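Local coordinates for binding domain (Hc) of Paraclostridial Mosquitocidal Protein 1 (Paraclostridium bifermentans, PDB 6HOX) that forms the receptor-binding part of a botulinum-like neurotoxin that specifically targets Anopheles mosquitoes, and probably directs the toxin to host nerve cells, at residues D34-L39 with L46-G51; V52-V55 with S60-I63; G273-T278 with W410-S415. All blocks are in the same frame, centred on the assembly; numbering follows the deposited sequence.

Overall arrangement
Interactions 1 and 2 lie together in the lectin-like N-terminal half of the binding domain, their centres 10 Å apart, and follow one another along the chain. Ile36 of interaction 1 joins them: its CD1 lies 3.6 Å from Val52 CG1, and its CG1 3.8 Å from Ile63 CG1, so the hairpin of interaction 2 continues the apolar layer of interaction 1. Interaction 3 belongs to the beta-trefoil C-terminal half, on the opposite side of the chain's centre. Its centre is 46 Å from that of interaction 1 and 37 Å from that of interaction 2, with nearest atoms about 34 and 27 Å apart. An acetate ion, probably from the crystallisation liquor, lies about 4 Å from the Tyr411 side chain of interaction 3.

Interaction 1. Residues D34-L39 with L46-G51; sequences DKIKDL and LEVKTG
Asp38, whose backbone N is approached by Leu46 CD1, has a carboxylate gripped by three groups: OD1 bonds to Ser40 OG and to the backbone N of Ser28, OD2 to Thr44 OG1. This grip probably helps fix the end of strand 35-38 in the lectin-like beta-sandwich of the N-terminal half of the receptor-binding domain. Strand 46-48 belongs to a separate small sheet with strand 73-75, and it runs nearly antiparallel to strand 35-38 at an angle of 159°. With the axes 8.3 Å apart, the two strands do not pair by backbone; side chains from strand 46-48 bridge the gap, Val48 to a side chain and Leu46 mainly to backbone.

Ile36 and Val48 both point across the gap, and their side chains meet at an oblique angle. Ile36 CD1 meets Val48 CG1 at 3.7 Å, and Ile36 CG2 lies 3.8 Å from Val48 CG2. Val48 CG1 stands opposite its own backbone N across the CA-CB bond (chi1 180°), which leaves CG2 beside that N and both methyls turned to the isoleucine. Ile36 is buried, with Leu29 and Val52 also against it, whereas Leu46 also touches Phe27 and Val75. The side chain of Lys37 starts out away from this layer and sends NZ to a salt bridge with Glu32. What Lys37 offers across the contact is backbone: Leu46 CD1 comes within 3.6 Å of Lys37 C.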
loop_
_atom_site.group_PDB
_atom_site.type_symbol
_atom_site.label_atom_id
_atom_site.label_comp_id
_atom_site.label_asym_id
_atom_site.label_seq_id
_atom_site.Cartn_x
_atom_site.Cartn_y
_atom_site.Cartn_z
ATOM N N ASP A 34 -10.324 -17.826 9.971
ATOM C CA ASP A 34 -9.667 -17.570 11.264
ATOM C C ASP A 34 -8.404 -18.410 11.467
ATOM O O ASP A 34 -7.919 -18.444 12.581
ATOM C CB ASP A 34 -10.553 -17.919 12.465
ATOM C CG ASP A 34 -11.856 -17.145 12.530
ATOM O OD1 ASP A 34 -11.913 -16.031 11.944
ATOM O OD2 ASP A 34 -12.806 -17.665 13.171
ATOM N N LYS A 35 -7.902 -19.094 10.433
ATOM C CA LYS A 35 -6.717 -19.951 10.569
ATOM C C LYS A 35 -5.743 -19.672 9.422
ATOM O O LYS A 35 -6.147 -19.449 8.302
ATOM C CB LYS A 35 -7.068 -21.441 10.523
ATOM C CG LYS A 35 -7.372 -22.107 11.853
ATOM C CD LYS A 35 -7.193 -23.610 11.798
ATOM C CE LYS A 35 -5.776 -24.057 12.085
ATOM N NZ LYS A 35 -5.567 -24.285 13.536
ATOM N N ILE A 36 -4.457 -19.780 9.743
ATOM C CA ILE A 36 -3.360 -19.720 8.805
ATOM C C ILE A 36 -3.205 -21.111 8.178
ATOM O O ILE A 36 -3.100 -22.117 8.887
ATOM C CB ILE A 36 -2.101 -19.213 9.546
ATOM C CG1 ILE A 36 -2.336 -17.796 10.077
ATOM C CG2 ILE A 36 -0.863 -19.299 8.660
ATOM C CD1 ILE A 36 -1.445 -17.393 11.226
ATOM N N LYS A 37 -3.248 -21.159 6.845
ATOM C CA LYS A 37 -3.218 -22.405 6.072
ATOM C C LYS A 37 -2.402 -22.205 4.795
ATOM O O LYS A 37 -2.144 -21.074 4.378
ATOM C CB LYS A 37 -4.619 -22.830 5.612
ATOM C CG LYS A 37 -5.711 -22.803 6.671
ATOM C CD LYS A 37 -7.053 -23.254 6.125
ATOM C CE LYS A 37 -8.186 -23.082 7.117
ATOM N NZ LYS A 37 -9.502 -23.322 6.484
ATOM N N ASP A 38 -2.051 -23.326 4.165
ATOM C CA ASP A 38 -1.665 -23.355 2.777
ATOM C C ASP A 38 -2.956 -23.341 1.956
ATOM O O ASP A 38 -3.776 -24.238 2.056
ATOM C CB ASP A 38 -0.785 -24.570 2.486
ATOM C CG ASP A 38 -0.568 -24.856 1.017
ATOM O OD1 ASP A 38 -0.719 -23.915 0.223
ATOM O OD2 ASP A 38 -0.233 -26.028 0.685
ATOM N N LEU A 39 -3.148 -22.280 1.180
ATOM C CA LEU A 39 -4.382 -22.056 0.450
ATOM C C LEU A 39 -4.322 -22.701 -0.937
ATOM O O LEU A 39 -5.301 -22.668 -1.639
ATOM C CB LEU A 39 -4.595 -20.550 0.302
ATOM C CG LEU A 39 -4.739 -19.741 1.585
ATOM C CD1 LEU A 39 -4.908 -18.272 1.248
ATOM C CD2 LEU A 39 -5.922 -20.224 2.408
ATOM N N LEU A 46 2.250 -26.882 8.098
ATOM C CA LEU A 46 2.765 -25.666 8.730
ATOM C C LEU A 46 2.782 -25.865 10.240
ATOM O O LEU A 46 1.857 -26.450 10.801
ATOM C CB LEU A 46 1.847 -24.459 8.482
ATOM C CG LEU A 46 1.182 -24.333 7.124
ATOM C CD1 LEU A 46 0.159 -23.216 7.166
ATOM C CD2 LEU A 46 2.207 -24.053 6.045
ATOM N N GLU A 47 3.749 -25.233 10.891
ATOM C CA GLU A 47 3.718 -25.052 12.317
ATOM C C GLU A 47 3.664 -23.544 12.590
ATOM O O GLU A 47 4.636 -22.833 12.399
ATOM C CB GLU A 47 4.923 -25.737 12.962
ATOM C CG GLU A 47 4.824 -25.820 14.483
ATOM C CD GLU A 47 6.123 -26.212 15.172
ATOM O OE1 GLU A 47 6.528 -27.378 14.990
ATOM O OE2 GLU A 47 6.751 -25.333 15.840
ATOM N N VAL A 48 2.494 -23.077 13.030
ATOM C CA VAL A 48 2.272 -21.699 13.364
ATOM C C VAL A 48 2.367 -21.562 14.881
ATOM O O VAL A 48 1.531 -22.108 15.602
ATOM C CB VAL A 48 0.903 -21.209 12.869
ATOM C CG1 VAL A 48 0.676 -19.745 13.231
ATOM C CG2 VAL A 48 0.730 -21.435 11.381
ATOM N N LYS A 49 3.368 -20.820 15.352
ATOM C CA LYS A 49 3.576 -20.683 16.786
ATOM C C LYS A 49 2.613 -19.629 17.353
ATOM O O LYS A 49 2.030 -18.837 16.609
ATOM C CB LYS A 49 5.053 -20.397 17.057
ATOM C CG LYS A 49 5.991 -21.527 16.658
ATOM C CD LYS A 49 7.363 -21.386 17.285
ATOM C CE LYS A 49 7.398 -21.727 18.762
ATOM N NZ LYS A 49 7.095 -23.160 18.995
ATOM N N THR A 50 2.440 -19.639 18.683
ATOM C CA THR A 50 1.347 -18.893 19.333
ATOM C C THR A 50 1.626 -17.392 19.332
ATOM O O THR A 50 0.726 -16.629 19.629
ATOM C CB THR A 50 1.075 -19.376 20.767
ATOM O OG1 THR A 50 2.265 -19.253 21.544
ATOM C CG2 THR A 50 0.601 -20.809 20.794
ATOM N N GLY A 51 2.859 -16.987 19.008
ATOM C CA GLY A 51 3.197 -15.565 18.895
ATOM C C GLY A 51 2.731 -14.933 17.588
ATOM O O GLY A 51 2.792 -13.722 17.453
#

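Interaction 2. Residues V52-V55 with S60-I63; sequences VQIV and SKTI
Val55 and Thr62 are rotated so that CG2 of each sits between its own backbone N and carbonyl carbon: chi1 is -61° to CG1 in Val55 and -170° to OG1 in Thr62. These rotations bring the two CG2 methyls together at 3.6 Å, on the sheet face where Arg220 packs against both residues. The same torsion turns Thr62 OG1 away from the methyl contact, to where Leu221 O is a weak hydrogen-bond partner.

Beneath the methyls the two residues form an antiparallel hydrogen-bonded pair. Val55 N donates to Thr62 O at 2.9 Å in a nearly straight bond (172° at the hydrogen), and Thr62 N returns one to Val55 O at 2.8 Å. Val55 O also receives a CA-H...O contact from Lys61 CA at 3.2 Å.

Ile54 and Ile63, the neighbouring non-hydrogen-bonded pair, face the other way, toward Ile36 and strand 25-32. Here Ile54 CG2 abuts Lys61 CB at 3.6 Å, the two side chains crossing at about a right angle. The lysine chain then bends at its second torsion, laying CD 3.5 Å from Val55 O, and its NZ ends in a salt bridge with Asp56. Farther along, Val52 CG1 touches Ile63 CG2 at 3.9 Å. Two antiparallel strands, consecutive in the chain and paired by backbone bonds, make this a beta hairpin (53-56 with 61-66) of the lectin-like beta-sandwich.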
loop_
_atom_site.group_PDB
_atom_site.type_symbol
_atom_site.label_atom_id
_atom_site.label_comp_id
_atom_site.label_asym_id
_atom_site.label_seq_id
_atom_site.Cartn_x
_atom_site.Cartn_y
_atom_site.Cartn_z
ATOM N N VAL A 52 2.314 -15.750 16.611
ATOM C CA VAL A 52 1.815 -15.254 15.326
ATOM C C VAL A 52 0.398 -14.707 15.549
ATOM O O VAL A 52 -0.379 -15.287 16.307
ATOM C CB VAL A 52 1.821 -16.351 14.244
ATOM C CG1 VAL A 52 1.287 -15.834 12.911
ATOM C CG2 VAL A 52 3.197 -16.976 14.056
ATOM N N GLN A 53 0.066 -13.588 14.895
ATOM C CA GLN A 53 -1.274 -13.019 14.997
ATOM C C GLN A 53 -1.942 -12.960 13.619
ATOM O O GLN A 53 -1.296 -13.028 12.566
ATOM C CB GLN A 53 -1.207 -11.629 15.627
ATOM C CG GLN A 53 -0.543 -11.624 16.997
ATOM C CD GLN A 53 -0.267 -10.232 17.506
ATOM O OE1 GLN A 53 0.018 -9.309 16.752
ATOM N NE2 GLN A 53 -0.314 -10.082 18.817
ATOM N N ILE A 54 -3.269 -12.874 13.674
ATOM C CA ILE A 54 -4.132 -12.642 12.561
ATOM C C ILE A 54 -4.776 -11.270 12.777
ATOM O O ILE A 54 -5.416 -11.042 13.789
ATOM C CB ILE A 54 -5.180 -13.767 12.444
ATOM C CG1 ILE A 54 -4.522 -15.148 12.374
ATOM C CG2 ILE A 54 -6.108 -13.521 11.265
ATOM C CD1 ILE A 54 -5.507 -16.304 12.349
ATOM N N VAL A 55 -4.566 -10.358 11.831
ATOM C CA VAL A 55 -5.035 -8.992 11.950
ATOM C C VAL A 55 -5.769 -8.641 10.662
ATOM O O VAL A 55 -5.771 -9.429 9.707
ATOM C CB VAL A 55 -3.875 -8.017 12.241
ATOM C CG1 VAL A 55 -3.187 -8.353 13.561
ATOM C CG2 VAL A 55 -2.862 -7.964 11.105
ATOM N N SER A 60 -9.520 -8.952 3.585
ATOM C CA SER A 60 -9.752 -9.691 4.812
ATOM C C SER A 60 -8.403 -9.853 5.555
ATOM O O SER A 60 -7.515 -9.003 5.436
ATOM C CB SER A 60 -10.434 -11.011 4.514
ATOM O OG SER A 60 -11.178 -11.451 5.638
ATOM N N LYS A 61 -8.227 -10.949 6.300
ATOM C CA LYS A 61 -7.247 -11.007 7.367
ATOM C C LYS A 61 -5.842 -11.303 6.808
ATOM O O LYS A 61 -5.672 -11.863 5.732
ATOM C CB LYS A 61 -7.667 -12.063 8.395
ATOM C CG LYS A 61 -9.035 -11.827 9.021
ATOM C CD LYS A 61 -9.026 -10.748 10.086
ATOM C CE LYS A 61 -10.348 -10.658 10.821
ATOM N NZ LYS A 61 -10.417 -9.478 11.725
ATOM N N THR A 62 -4.832 -10.910 7.581
ATOM C CA THR A 62 -3.454 -11.134 7.216
ATOM C C THR A 62 -2.672 -11.615 8.441
ATOM O O THR A 62 -3.034 -11.354 9.581
ATOM C CB THR A 62 -2.851 -9.862 6.605
ATOM O OG1 THR A 62 -1.581 -10.185 6.038
ATOM C CG2 THR A 62 -2.705 -8.741 7.610
ATOM N N ILE A 63 -1.567 -12.299 8.161
ATOM C CA ILE A 63 -0.613 -12.681 9.159
ATOM C C ILE A 63 0.163 -11.443 9.604
ATOM O O ILE A 63 0.522 -10.580 8.790
ATOM C CB ILE A 63 0.334 -13.757 8.600
ATOM C CG1 ILE A 63 -0.416 -15.059 8.317
ATOM C CG2 ILE A 63 1.520 -13.933 9.535
ATOM C CD1 ILE A 63 0.248 -15.944 7.275
#

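Interaction 3. Residues G273-T278 with W410-S415; sequences GPLRST and WYLYSS
Leu275 CD1 and Leu412 CD1 meet at 4.3 Å, and Thr278 CG2 lies 4.0 Å from Tyr411 OH: these two side-chain pairs make the direct contact between strands 275-280 and 409-415. The leucine contact is purely apolar and buried. Leu412 points toward the other strand, while Leu275 leaves its backbone to one side and comes nearer only at its end, its first torsion extended (chi1 173°) and carrying CD1 toward Leu412. At the second pair the threonine methyl comes to the rim of the tyrosine ring, close to the ring plane, and the two side chains cross at about a right angle.

One shell out, strand 285-291 holds both partners. It pairs antiparallel with each of them, through backbone bonds between Tyr287 and Thr278 and between Ile290 and Trp410. Leu396 packs against Leu412 from strand 394-398, and Tyr359 touches the Tyr411 side chain. All this lies in the beta-trefoil C-terminal half of the receptor-binding domain.

Tyr411 OH is hydrogen-bonded to Lys280 NZ, two residues beyond Thr278 on the same strand. The Tyr411 side chain is also about 4 Å from a bound acetate. Across the contact, threonine thus gives the phenol only a methyl, and the bond to lysine supplies the polarity; a charged ammonium there would probably polarise the hydroxyl.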
loop_
_atom_site.group_PDB
_atom_site.type_symbol
_atom_site.label_atom_id
_atom_site.label_comp_id
_atom_site.label_asym_id
_atom_site.label_seq_id
_atom_site.Cartn_x
_atom_site.Cartn_y
_atom_site.Cartn_z
ATOM N N GLY A 273 0.188 18.268 3.428
ATOM C CA GLY A 273 -0.729 19.416 3.600
ATOM C C GLY A 273 -2.008 18.998 4.321
ATOM O O GLY A 273 -2.763 18.181 3.813
ATOM N N PRO A 274 -2.296 19.512 5.537
ATOM C CA PRO A 274 -3.503 19.112 6.265
ATOM C C PRO A 274 -4.776 19.781 5.718
ATOM O O PRO A 274 -4.757 20.968 5.425
ATOM C CB PRO A 274 -3.202 19.605 7.691
ATOM C CG PRO A 274 -2.350 20.840 7.483
ATOM C CD PRO A 274 -1.494 20.506 6.273
ATOM N N LEU A 275 -5.864 19.014 5.585
ATOM C CA LEU A 275 -7.160 19.572 5.204
ATOM C C LEU A 275 -7.691 20.356 6.410
ATOM O O LEU A 275 -7.872 19.810 7.509
ATOM C CB LEU A 275 -8.107 18.447 4.776
ATOM C CG LEU A 275 -9.562 18.829 4.502
ATOM C CD1 LEU A 275 -9.711 19.603 3.204
ATOM C CD2 LEU A 275 -10.431 17.591 4.456
ATOM N N ARG A 276 -7.892 21.659 6.190
ATOM C CA ARG A 276 -8.411 22.584 7.208
ATOM C C ARG A 276 -9.673 23.267 6.653
ATOM O O ARG A 276 -10.054 23.048 5.493
ATOM C CB ARG A 276 -7.313 23.573 7.617
ATOM C CG ARG A 276 -6.079 22.916 8.224
ATOM C CD ARG A 276 -4.964 23.898 8.553
ATOM N NE ARG A 276 -5.380 24.855 9.571
ATOM C CZ ARG A 276 -4.584 25.751 10.144
ATOM N NH1 ARG A 276 -3.319 25.839 9.760
ATOM N NH2 ARG A 276 -5.051 26.543 11.098
ATOM N N SER A 277 -10.332 24.062 7.503
ATOM C CA SER A 277 -11.480 24.873 7.092
ATOM C C SER A 277 -11.438 26.240 7.782
ATOM O O SER A 277 -10.854 26.408 8.847
ATOM C CB SER A 277 -12.781 24.181 7.365
ATOM O OG SER A 277 -12.987 24.027 8.754
ATOM N N THR A 278 -12.069 27.215 7.133
ATOM C CA THR A 278 -12.065 28.592 7.568
ATOM C C THR A 278 -13.443 29.198 7.264
ATOM O O THR A 278 -13.951 29.097 6.129
ATOM C CB THR A 278 -10.920 29.364 6.900
ATOM O OG1 THR A 278 -10.894 30.679 7.459
ATOM C CG2 THR A 278 -11.055 29.459 5.396
ATOM N N TRP A 410 -4.594 26.099 -0.323
ATOM C CA TRP A 410 -5.244 25.943 -1.611
ATOM C C TRP A 410 -6.684 25.511 -1.360
ATOM O O TRP A 410 -6.915 24.528 -0.649
ATOM C CB TRP A 410 -4.489 24.944 -2.494
ATOM C CG TRP A 410 -3.060 25.325 -2.713
ATOM C CD1 TRP A 410 -2.566 26.135 -3.693
ATOM C CD2 TRP A 410 -1.936 24.962 -1.890
ATOM N NE1 TRP A 410 -1.214 26.286 -3.549
ATOM C CE2 TRP A 410 -0.796 25.571 -2.458
ATOM C CE3 TRP A 410 -1.780 24.175 -0.741
ATOM C CZ2 TRP A 410 0.482 25.413 -1.918
ATOM C CZ3 TRP A 410 -0.517 24.018 -0.208
ATOM C CH2 TRP A 410 0.596 24.634 -0.787
ATOM N N TYR A 411 -7.628 26.291 -1.901
ATOM C CA TYR A 411 -9.062 26.008 -1.751
ATOM C C TYR A 411 -9.429 24.825 -2.643
ATOM O O TYR A 411 -8.759 24.570 -3.651
ATOM C CB TYR A 411 -9.897 27.255 -2.054
ATOM C CG TYR A 411 -9.776 28.295 -0.968
ATOM C CD1 TYR A 411 -10.539 28.198 0.187
ATOM C CD2 TYR A 411 -8.859 29.331 -1.059
ATOM C CE1 TYR A 411 -10.425 29.129 1.203
ATOM C CE2 TYR A 411 -8.727 30.267 -0.045
ATOM C CZ TYR A 411 -9.514 30.165 1.091
ATOM O OH TYR A 411 -9.394 31.065 2.112
ATOM N N LEU A 412 -10.468 24.100 -2.237
ATOM C CA LEU A 412 -10.993 23.002 -3.053
ATOM C C LEU A 412 -11.985 23.598 -4.063
ATOM O O LEU A 412 -12.709 24.547 -3.727
ATOM C CB LEU A 412 -11.672 21.966 -2.152
ATOM C CG LEU A 412 -10.768 20.942 -1.466
ATOM C CD1 LEU A 412 -9.742 21.619 -0.583
ATOM C CD2 LEU A 412 -11.607 19.976 -0.642
ATOM N N TYR A 413 -11.998 23.065 -5.293
ATOM C CA TYR A 413 -12.941 23.532 -6.312
ATOM C C TYR A 413 -13.312 22.405 -7.286
ATOM O O TYR A 413 -12.600 21.383 -7.424
ATOM C CB TYR A 413 -12.393 24.783 -7.014
ATOM C CG TYR A 413 -11.448 24.530 -8.156
ATOM C CD1 TYR A 413 -10.152 24.082 -7.921
ATOM C CD2 TYR A 413 -11.837 24.739 -9.471
ATOM C CE1 TYR A 413 -9.280 23.810 -8.965
ATOM C CE2 TYR A 413 -10.973 24.484 -10.525
ATOM C CZ TYR A 413 -9.690 24.026 -10.269
ATOM O OH TYR A 413 -8.813 23.798 -11.289
ATOM N N SER A 414 -14.460 22.594 -7.950
ATOM C CA SER A 414 -14.935 21.709 -9.007
ATOM C C SER A 414 -14.398 22.164 -10.371
ATOM O O SER A 414 -14.876 23.154 -10.901
ATOM C CB SER A 414 -16.423 21.653 -9.013
ATOM O OG SER A 414 -16.866 20.868 -10.101
ATOM N N SER A 415 -13.433 21.420 -10.935
ATOM C CA SER A 415 -12.789 21.778 -12.218
ATOM C C SER A 415 -13.529 21.125 -13.388
ATOM O O SER A 415 -13.431 19.916 -13.599
ATOM C CB SER A 415 -11.320 21.402 -12.275
ATOM O OG SER A 415 -10.790 21.637 -13.590
#